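Local coordinates for membrane lipoprotein TpN32 (Treponema pallidum, PDB 1XS5) that probably captures L-methionine as the periplasmic binding component of a transport system, closing its two lobes around the amino acid, at residues Ser110-Arg118 and Ser132-Val141; Ala175-Arg183 and Arg231-Pro239. All blocks are in the same frame, centred on the assembly; numbering follows the deposited sequence.

Contact 1: Ser110-Arg118 and Ser132-Val141. With MET (methionine), chain B.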
loop_
_atom_site.group_PDB
_atom_site.type_symbol
_atom_site.label_atom_id
_atom_site.label_comp_id
_atom_site.label_asym_id
_atom_site.label_seq_id
_atom_site.Cartn_x
_atom_site.Cartn_y
_atom_site.Cartn_z
ATOM N N SER A 110 -11.010 2.932 4.140
ATOM C CA SER A 110 -10.732 4.031 5.089
ATOM C C SER A 110 -9.299 4.405 5.454
ATOM O O SER A 110 -8.977 5.588 5.500
ATOM C CB SER A 110 -11.571 3.842 6.373
ATOM O OG SER A 110 -11.120 2.715 7.079
ATOM N N SER A 111 -8.411 3.457 5.696
ATOM C CA SER A 111 -7.060 3.906 6.043
ATOM C C SER A 111 -6.336 4.589 4.848
ATOM O O SER A 111 -5.551 5.515 5.052
ATOM C CB SER A 111 -6.211 2.744 6.580
ATOM O OG SER A 111 -5.930 1.780 5.594
ATOM N N ASN A 112 -6.576 4.139 3.612
ATOM C CA ASN A 112 -5.931 4.789 2.468
ATOM C C ASN A 112 -6.694 5.998 2.012
ATOM O O ASN A 112 -6.122 6.880 1.362
ATOM C CB ASN A 112 -5.717 3.785 1.328
ATOM C CG ASN A 112 -4.650 2.795 1.703
ATOM O OD1 ASN A 112 -3.487 3.189 1.834
ATOM N ND2 ASN A 112 -5.034 1.522 1.962
ATOM N N GLU A 113 -7.989 6.057 2.343
ATOM C CA GLU A 113 -8.780 7.236 2.002
ATOM C C GLU A 113 -8.266 8.384 2.866
ATOM O O GLU A 113 -8.077 9.492 2.361
ATOM C CB GLU A 113 -10.264 7.045 2.331
ATOM C CG GLU A 113 -11.114 8.202 1.844
ATOM C CD GLU A 113 -12.614 7.894 1.890
ATOM O OE1 GLU A 113 -13.009 6.708 1.756
ATOM O OE2 GLU A 113 -13.390 8.848 2.052
ATOM N N ALA A 114 -8.091 8.124 4.170
ATOM C CA ALA A 114 -7.577 9.167 5.081
ATOM C C ALA A 114 -6.207 9.629 4.628
ATOM O O ALA A 114 -5.912 10.790 4.646
ATOM C CB ALA A 114 -7.455 8.612 6.519
ATOM N N ARG A 115 -5.354 8.673 4.274
ATOM C CA ARG A 115 -3.994 8.954 3.808
ATOM C C ARG A 115 -4.013 9.869 2.584
ATOM O O ARG A 115 -3.219 10.822 2.487
ATOM C CB ARG A 115 -3.339 7.607 3.475
ATOM C CG ARG A 115 -1.897 7.673 3.055
ATOM C CD ARG A 115 -1.477 6.260 2.671
ATOM N NE ARG A 115 -0.103 6.219 2.190
ATOM C CZ ARG A 115 0.385 5.152 1.585
ATOM N NH1 ARG A 115 -0.431 4.129 1.408
ATOM N NH2 ARG A 115 1.661 5.086 1.205
ATOM N N ALA A 116 -4.913 9.566 1.642
ATOM C CA ALA A 116 -5.040 10.354 0.424
ATOM C C ALA A 116 -5.595 11.765 0.740
ATOM O O ALA A 116 -5.165 12.754 0.158
ATOM C CB ALA A 116 -5.962 9.636 -0.572
ATOM N N LEU A 117 -6.548 11.833 1.672
ATOM C CA LEU A 117 -7.131 13.126 2.073
ATOM C C LEU A 117 -6.040 14.014 2.730
ATOM O O LEU A 117 -6.004 15.228 2.484
ATOM C CB LEU A 117 -8.315 12.871 3.027
ATOM C CG LEU A 117 -9.559 12.265 2.318
ATOM C CD1 LEU A 117 -10.645 11.874 3.384
ATOM C CD2 LEU A 117 -10.139 13.254 1.344
ATOM N N ARG A 118 -5.150 13.401 3.521
ATOM C CA ARG A 118 -4.064 14.160 4.155
ATOM C C ARG A 118 -2.980 14.594 3.132
ATOM O O ARG A 118 -2.263 15.593 3.326
ATOM C CB ARG A 118 -3.499 13.379 5.341
ATOM C CG ARG A 118 -4.579 13.217 6.393
ATOM C CD ARG A 118 -4.120 13.344 7.835
ATOM N NE ARG A 118 -5.260 13.473 8.763
ATOM C CZ ARG A 118 -5.952 12.452 9.279
ATOM N NH1 ARG A 118 -5.632 11.182 8.977
ATOM N NH2 ARG A 118 -6.968 12.708 10.103
ATOM N N SER A 132 -10.183 13.870 13.393
ATOM C CA SER A 132 -10.430 12.856 12.346
ATOM C C SER A 132 -9.879 11.438 12.529
ATOM O O SER A 132 -10.569 10.449 12.249
ATOM C CB SER A 132 -9.967 13.389 10.991
ATOM O OG SER A 132 -10.612 14.613 10.715
ATOM N N GLY A 133 -8.633 11.336 12.955
ATOM C CA GLY A 133 -8.054 10.029 13.174
ATOM C C GLY A 133 -7.485 9.344 11.958
ATOM O O GLY A 133 -7.540 9.833 10.837
ATOM N N LEU A 134 -6.969 8.153 12.201
ATOM C CA LEU A 134 -6.324 7.351 11.182
ATOM C C LEU A 134 -7.262 6.831 10.083
ATOM O O LEU A 134 -6.808 6.511 8.989
ATOM C CB LEU A 134 -5.592 6.201 11.911
ATOM C CG LEU A 134 -4.419 5.458 11.265
ATOM C CD1 LEU A 134 -3.288 6.431 10.948
ATOM C CD2 LEU A 134 -3.928 4.370 12.233
ATOM N N PHE A 135 -8.562 6.732 10.368
ATOM C CA PHE A 135 -9.533 6.218 9.382
ATOM C C PHE A 135 -10.527 7.253 8.837
ATOM O O PHE A 135 -11.650 6.919 8.418
ATOM C CB PHE A 135 -10.280 5.012 9.968
ATOM C CG PHE A 135 -9.369 3.983 10.552
ATOM C CD1 PHE A 135 -8.209 3.595 9.873
ATOM C CD2 PHE A 135 -9.597 3.477 11.826
ATOM C CE1 PHE A 135 -7.292 2.747 10.449
ATOM C CE2 PHE A 135 -8.659 2.601 12.419
ATOM C CZ PHE A 135 -7.501 2.245 11.718
ATOM N N ALA A 136 -10.090 8.510 8.826
ATOM C CA ALA A 136 -10.878 9.637 8.348
ATOM C C ALA A 136 -11.387 9.433 6.913
ATOM O O ALA A 136 -10.702 8.796 6.081
ATOM C CB ALA A 136 -10.014 10.914 8.426
ATOM N N THR A 137 -12.585 9.956 6.621
ATOM C CA THR A 137 -13.125 9.860 5.259
ATOM C C THR A 137 -13.549 11.220 4.742
ATOM O O THR A 137 -13.375 12.229 5.402
ATOM C CB THR A 137 -14.359 8.928 5.173
ATOM O OG1 THR A 137 -15.377 9.420 6.056
ATOM C CG2 THR A 137 -13.983 7.481 5.527
ATOM N N VAL A 138 -14.155 11.243 3.565
ATOM C CA VAL A 138 -14.581 12.489 2.986
ATOM C C VAL A 138 -15.543 13.265 3.898
ATOM O O VAL A 138 -15.611 14.489 3.786
ATOM C CB VAL A 138 -15.269 12.261 1.616
ATOM C CG1 VAL A 138 -14.257 11.703 0.617
ATOM C CG2 VAL A 138 -16.467 11.286 1.798
ATOM N N GLU A 139 -16.274 12.568 4.774
ATOM C CA GLU A 139 -17.231 13.214 5.694
ATOM C C GLU A 139 -16.496 14.079 6.726
ATOM O O GLU A 139 -17.087 14.966 7.360
ATOM C CB GLU A 139 -18.059 12.159 6.437
ATOM C CG GLU A 139 -17.380 11.650 7.697
ATOM C CD GLU A 139 -17.972 10.349 8.240
ATOM O OE1 GLU A 139 -19.171 10.334 8.632
ATOM O OE2 GLU A 139 -17.225 9.332 8.281
ATOM N N ASP A 140 -15.206 13.807 6.901
ATOM C CA ASP A 140 -14.366 14.555 7.834
ATOM C C ASP A 140 -13.719 15.803 7.218
ATOM O O ASP A 140 -12.920 16.472 7.861
ATOM C CB ASP A 140 -13.261 13.642 8.392
ATOM C CG ASP A 140 -13.812 12.519 9.264
ATOM O OD1 ASP A 140 -14.595 12.840 10.183
ATOM O OD2 ASP A 140 -13.478 11.323 9.046
ATOM N N VAL A 141 -14.034 16.111 5.966
ATOM C CA VAL A 141 -13.434 17.276 5.334
ATOM C C VAL A 141 -14.084 18.531 5.880
ATOM O O VAL A 141 -15.265 18.741 5.673
ATOM C CB VAL A 141 -13.631 17.259 3.797
ATOM C CG1 VAL A 141 -13.144 18.568 3.194
ATOM C CG2 VAL A 141 -12.835 16.104 3.200
HETATM N N MET B . 0.999 -1.173 -1.317
HETATM C CA MET B . -0.079 -0.299 -0.724
HETATM C C MET B . 0.424 1.100 -0.306
HETATM O O MET B . -0.245 2.111 -0.636
HETATM C CB MET B . -0.700 -0.981 0.514
HETATM C CG MET B . -1.970 -0.290 0.964
HETATM S SD MET B . -2.730 -1.010 2.437
HETATM C CE MET B . -3.565 -2.449 1.644
HETATM O OXT MET B . 1.484 1.167 0.354
HETATM O O HOH W 1 -4.581 6.150 7.504
#
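Ala-114 and Ala-136 bring helix 110-118 against loop 132-141, their CA atoms 4.7 Å apart, and the loop runs on past Leu-117 as the spacing widens. Here the CB of Ala-114 packs on the CB of Ala-136 and touches two carbonyl oxygens of the loop. Glu-113, with CG anti to the backbone N (chi1 -174°) and the chain extended, passes Thr-137, and Val-138 N donates to Glu-113 OE2 at 2.9 Å, on the anti side and 23° out of the carboxylate plane. Glu-152 OE2 lies close to the same oxygen, which may raise the proton affinity of the pair. Leu-117 CD1 lies 3.3 Å from Thr-137 C. Farther along, Arg-118 bends at chi2 and grips Gly-133 O end-on: NH1 and NH2 both stand 3.0 Å from it, on the same face of the carbonyl. One water donates to both Ser-111 O and Leu-134 O. On the helix side turned from the loop, Arg-115 NH1 reaches methionine O at 2.9 Å, while Asn-112 OD1 receives that same NH1 in the guanidinium plane. A helix packed by its loop on one flank and lining the ligand cleft with another fits a periplasmic binding protein lobe.

Contact 2: Ala175-Arg183 and Arg231-Pro239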
loop_
_atom_site.group_PDB
_atom_site.type_symbol
_atom_site.label_atom_id
_atom_site.label_comp_id
_atom_site.label_asym_id
_atom_site.label_seq_id
_atom_site.Cartn_x
_atom_site.Cartn_y
_atom_site.Cartn_z
ATOM N N ALA A 175 -0.192 2.231 -9.218
ATOM C CA ALA A 175 0.329 3.269 -10.124
ATOM C C ALA A 175 1.454 2.627 -10.982
ATOM O O ALA A 175 1.459 2.734 -12.212
ATOM C CB ALA A 175 0.924 4.447 -9.289
ATOM N N ILE A 176 2.394 1.950 -10.320
ATOM C CA ILE A 176 3.525 1.326 -11.005
ATOM C C ILE A 176 3.040 0.303 -12.036
ATOM O O ILE A 176 3.554 0.207 -13.159
ATOM C CB ILE A 176 4.459 0.658 -9.968
ATOM C CG1 ILE A 176 5.172 1.739 -9.135
ATOM C CG2 ILE A 176 5.445 -0.226 -10.670
ATOM C CD1 ILE A 176 5.701 1.100 -7.818
ATOM N N MET A 177 2.011 -0.453 -11.675
ATOM C CA MET A 177 1.459 -1.410 -12.615
ATOM C C MET A 177 0.841 -0.752 -13.855
ATOM O O MET A 177 0.720 -1.413 -14.896
ATOM C CB MET A 177 0.372 -2.264 -11.942
ATOM C CG MET A 177 0.950 -3.294 -10.991
ATOM S SD MET A 177 -0.405 -3.950 -9.909
ATOM C CE MET A 177 -1.768 -4.118 -11.065
ATOM N N ALA A 178 0.417 0.510 -13.725
ATOM C CA ALA A 178 -0.190 1.274 -14.817
ATOM C C ALA A 178 0.823 2.265 -15.500
ATOM O O ALA A 178 0.445 3.166 -16.261
ATOM C CB ALA A 178 -1.428 2.036 -14.287
ATOM N N GLY A 179 2.101 2.085 -15.193
ATOM C CA GLY A 179 3.147 2.899 -15.770
ATOM C C GLY A 179 3.333 4.296 -15.171
ATOM O O GLY A 179 3.961 5.160 -15.800
ATOM N N LEU A 180 2.836 4.523 -13.958
ATOM C CA LEU A 180 2.965 5.846 -13.304
ATOM C C LEU A 180 3.973 5.802 -12.177
ATOM O O LEU A 180 3.893 4.934 -11.291
ATOM C CB LEU A 180 1.615 6.257 -12.709
ATOM C CG LEU A 180 0.486 6.386 -13.723
ATOM C CD1 LEU A 180 -0.866 6.477 -12.971
ATOM C CD2 LEU A 180 0.698 7.640 -14.603
ATOM N N SER A 181 4.860 6.799 -12.154
ATOM C CA SER A 181 5.919 6.887 -11.123
ATOM C C SER A 181 5.619 8.101 -10.237
ATOM O O SER A 181 5.400 9.214 -10.745
ATOM C CB SER A 181 7.287 7.094 -11.812
ATOM O OG SER A 181 8.242 7.642 -10.906
ATOM N N ALA A 182 5.632 7.905 -8.924
ATOM C CA ALA A 182 5.343 9.026 -8.055
ATOM C C ALA A 182 6.368 10.157 -8.260
ATOM O O ALA A 182 6.043 11.337 -8.049
ATOM C CB ALA A 182 5.393 8.596 -6.621
ATOM N N ARG A 183 7.605 9.808 -8.610
ATOM C CA ARG A 183 8.614 10.868 -8.769
ATOM C C ARG A 183 8.510 11.507 -10.136
ATOM O O ARG A 183 8.525 12.728 -10.280
ATOM C CB ARG A 183 10.049 10.316 -8.613
ATOM C CG ARG A 183 11.066 11.459 -8.615
ATOM C CD ARG A 183 12.461 10.986 -8.595
ATOM N NE ARG A 183 13.359 12.004 -8.066
ATOM C CZ ARG A 183 14.687 11.939 -8.158
ATOM N NH1 ARG A 183 15.266 10.901 -8.768
ATOM N NH2 ARG A 183 15.442 12.901 -7.633
ATOM N N ARG A 231 15.923 -0.918 -9.294
ATOM C CA ARG A 231 14.764 -0.949 -10.180
ATOM C C ARG A 231 13.856 0.277 -10.071
ATOM O O ARG A 231 13.167 0.621 -11.021
ATOM C CB ARG A 231 13.909 -2.186 -9.917
ATOM C CG ARG A 231 12.874 -2.356 -10.991
ATOM C CD ARG A 231 11.910 -3.471 -10.714
ATOM N NE ARG A 231 10.978 -3.628 -11.837
ATOM C CZ ARG A 231 9.874 -4.378 -11.813
ATOM N NH1 ARG A 231 9.538 -5.058 -10.717
ATOM N NH2 ARG A 231 9.099 -4.447 -12.888
ATOM N N TYR A 232 13.854 0.917 -8.906
ATOM C CA TYR A 232 13.002 2.088 -8.679
ATOM C C TYR A 232 13.892 3.241 -8.259
ATOM O O TYR A 232 14.031 3.569 -7.068
ATOM C CB TYR A 232 11.963 1.745 -7.617
ATOM C CG TYR A 232 11.069 0.560 -8.034
ATOM C CD1 TYR A 232 10.099 0.702 -9.028
ATOM C CD2 TYR A 232 11.183 -0.680 -7.405
ATOM C CE1 TYR A 232 9.256 -0.369 -9.371
ATOM C CE2 TYR A 232 10.346 -1.760 -7.741
ATOM C CZ TYR A 232 9.388 -1.588 -8.718
ATOM O OH TYR A 232 8.519 -2.618 -9.010
ATOM N N LYS A 233 14.512 3.846 -9.269
ATOM C CA LYS A 233 15.471 4.929 -9.046
ATOM C C LYS A 233 14.836 6.215 -8.562
ATOM O O LYS A 233 15.533 7.139 -8.136
ATOM C CB LYS A 233 16.259 5.186 -10.338
ATOM C CG LYS A 233 16.886 3.892 -10.892
ATOM C CD LYS A 233 18.285 4.128 -11.490
ATOM C CE LYS A 233 19.047 2.803 -11.764
ATOM N NZ LYS A 233 18.426 2.022 -12.874
ATOM N N GLY A 234 13.513 6.298 -8.646
ATOM C CA GLY A 234 12.870 7.507 -8.184
ATOM C C GLY A 234 12.426 7.310 -6.758
ATOM O O GLY A 234 11.841 8.217 -6.147
ATOM N N GLY A 235 12.719 6.129 -6.207
ATOM C CA GLY A 235 12.287 5.834 -4.858
ATOM C C GLY A 235 10.796 5.467 -4.847
ATOM O O GLY A 235 10.137 5.614 -3.810
ATOM N N GLU A 236 10.261 5.002 -5.978
ATOM C CA GLU A 236 8.850 4.629 -6.046
ATOM C C GLU A 236 8.568 3.510 -5.037
ATOM O O GLU A 236 7.515 3.483 -4.439
ATOM C CB GLU A 236 8.468 4.197 -7.457
ATOM C CG GLU A 236 8.549 5.307 -8.549
ATOM C CD GLU A 236 9.955 5.512 -9.137
ATOM O OE1 GLU A 236 10.939 5.094 -8.496
ATOM O OE2 GLU A 236 10.077 6.122 -10.221
ATOM N N VAL A 237 9.519 2.591 -4.871
ATOM C CA VAL A 237 9.432 1.517 -3.892
ATOM C C VAL A 237 10.838 1.553 -3.259
ATOM O O VAL A 237 11.820 1.443 -3.972
ATOM C CB VAL A 237 9.197 0.162 -4.563
ATOM C CG1 VAL A 237 8.925 -0.900 -3.476
ATOM C CG2 VAL A 237 8.026 0.270 -5.522
ATOM N N ALA A 238 10.934 1.740 -1.947
ATOM C CA ALA A 238 12.245 1.841 -1.310
ATOM C C ALA A 238 12.302 1.084 0.008
ATOM O O ALA A 238 11.330 1.086 0.771
ATOM C CB ALA A 238 12.555 3.333 -1.057
ATOM N N PRO A 239 13.462 0.476 0.326
ATOM C CA PRO A 239 13.614 -0.278 1.583
ATOM C C PRO A 239 13.188 0.589 2.784
ATOM O O PRO A 239 13.465 1.784 2.819
ATOM C CB PRO A 239 15.107 -0.604 1.641
ATOM C CG PRO A 239 15.550 -0.588 0.199
ATOM C CD PRO A 239 14.735 0.552 -0.427
#
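Glu-236 reaches from the loop after helix 222-231 to Ser-181, and its chain is best followed outward. Glu-236 CB lies beside the Ile-176 methyl CD1, 4.2 Å away. Glu-236 CG comes to 3.3 Å from Ser-181 OG and passes near the backbone N of Ala-182. A bend at chi2 (84°) turns the carboxylate so that its two oxygens serve different partners: Glu-236 OE2 receives a very short hydrogen bond from Ser-181 OG, 2.5 Å, while Glu-236 OE1 takes a weak one from Gly-234 N at 2.8 Å, within its own loop. Beside this polar pair, Ile-176 forms the apolar half of the contact. Ile-176 CD1 presses on Val-237 CG2 at 3.4 Å, tighter than usual for two methyls, and Ile-176 CG2 meets Tyr-232 CE1 at 4.0 Å. Val-237 CG2 sits over the centre of one face of the Tyr-232 ring. On the outer margin, the aliphatic run of Arg-183 lies along Gly-234, with Arg-183 CD 3.5 Å from Gly-234 CA. Ser-181 OG accepts N-H groups from Arg-184 and, weakly, from Arg-183, and gives its own proton to Glu-236 OE2. The pattern is consistent with an ionised carboxylate tying the two loops together, though so short a length is doubtful.

Contact 1 and contact 2 lie 24 Å apart, centre to centre, with nearest atoms about 8 Å apart and no touch, and they bear on the methionine cleft differently. Contact 1 belongs to the lobe built on the five-stranded sheet; its helix supplies Asn-112 and Arg-115 to the pocket, and Ser-110 and Phe-135 touch helix 60-70 of the other lobe across the cleft mouth. Contact 2 joins the lobes elsewhere: helix 172-177 comes from the same lobe as contact 1, whereas 231-239 leads into strand 238-239 of the six-stranded sheet. It adds no residue to the pocket, but the nearest atoms of the Val-237 side chain and the methionine are about 8 Å apart.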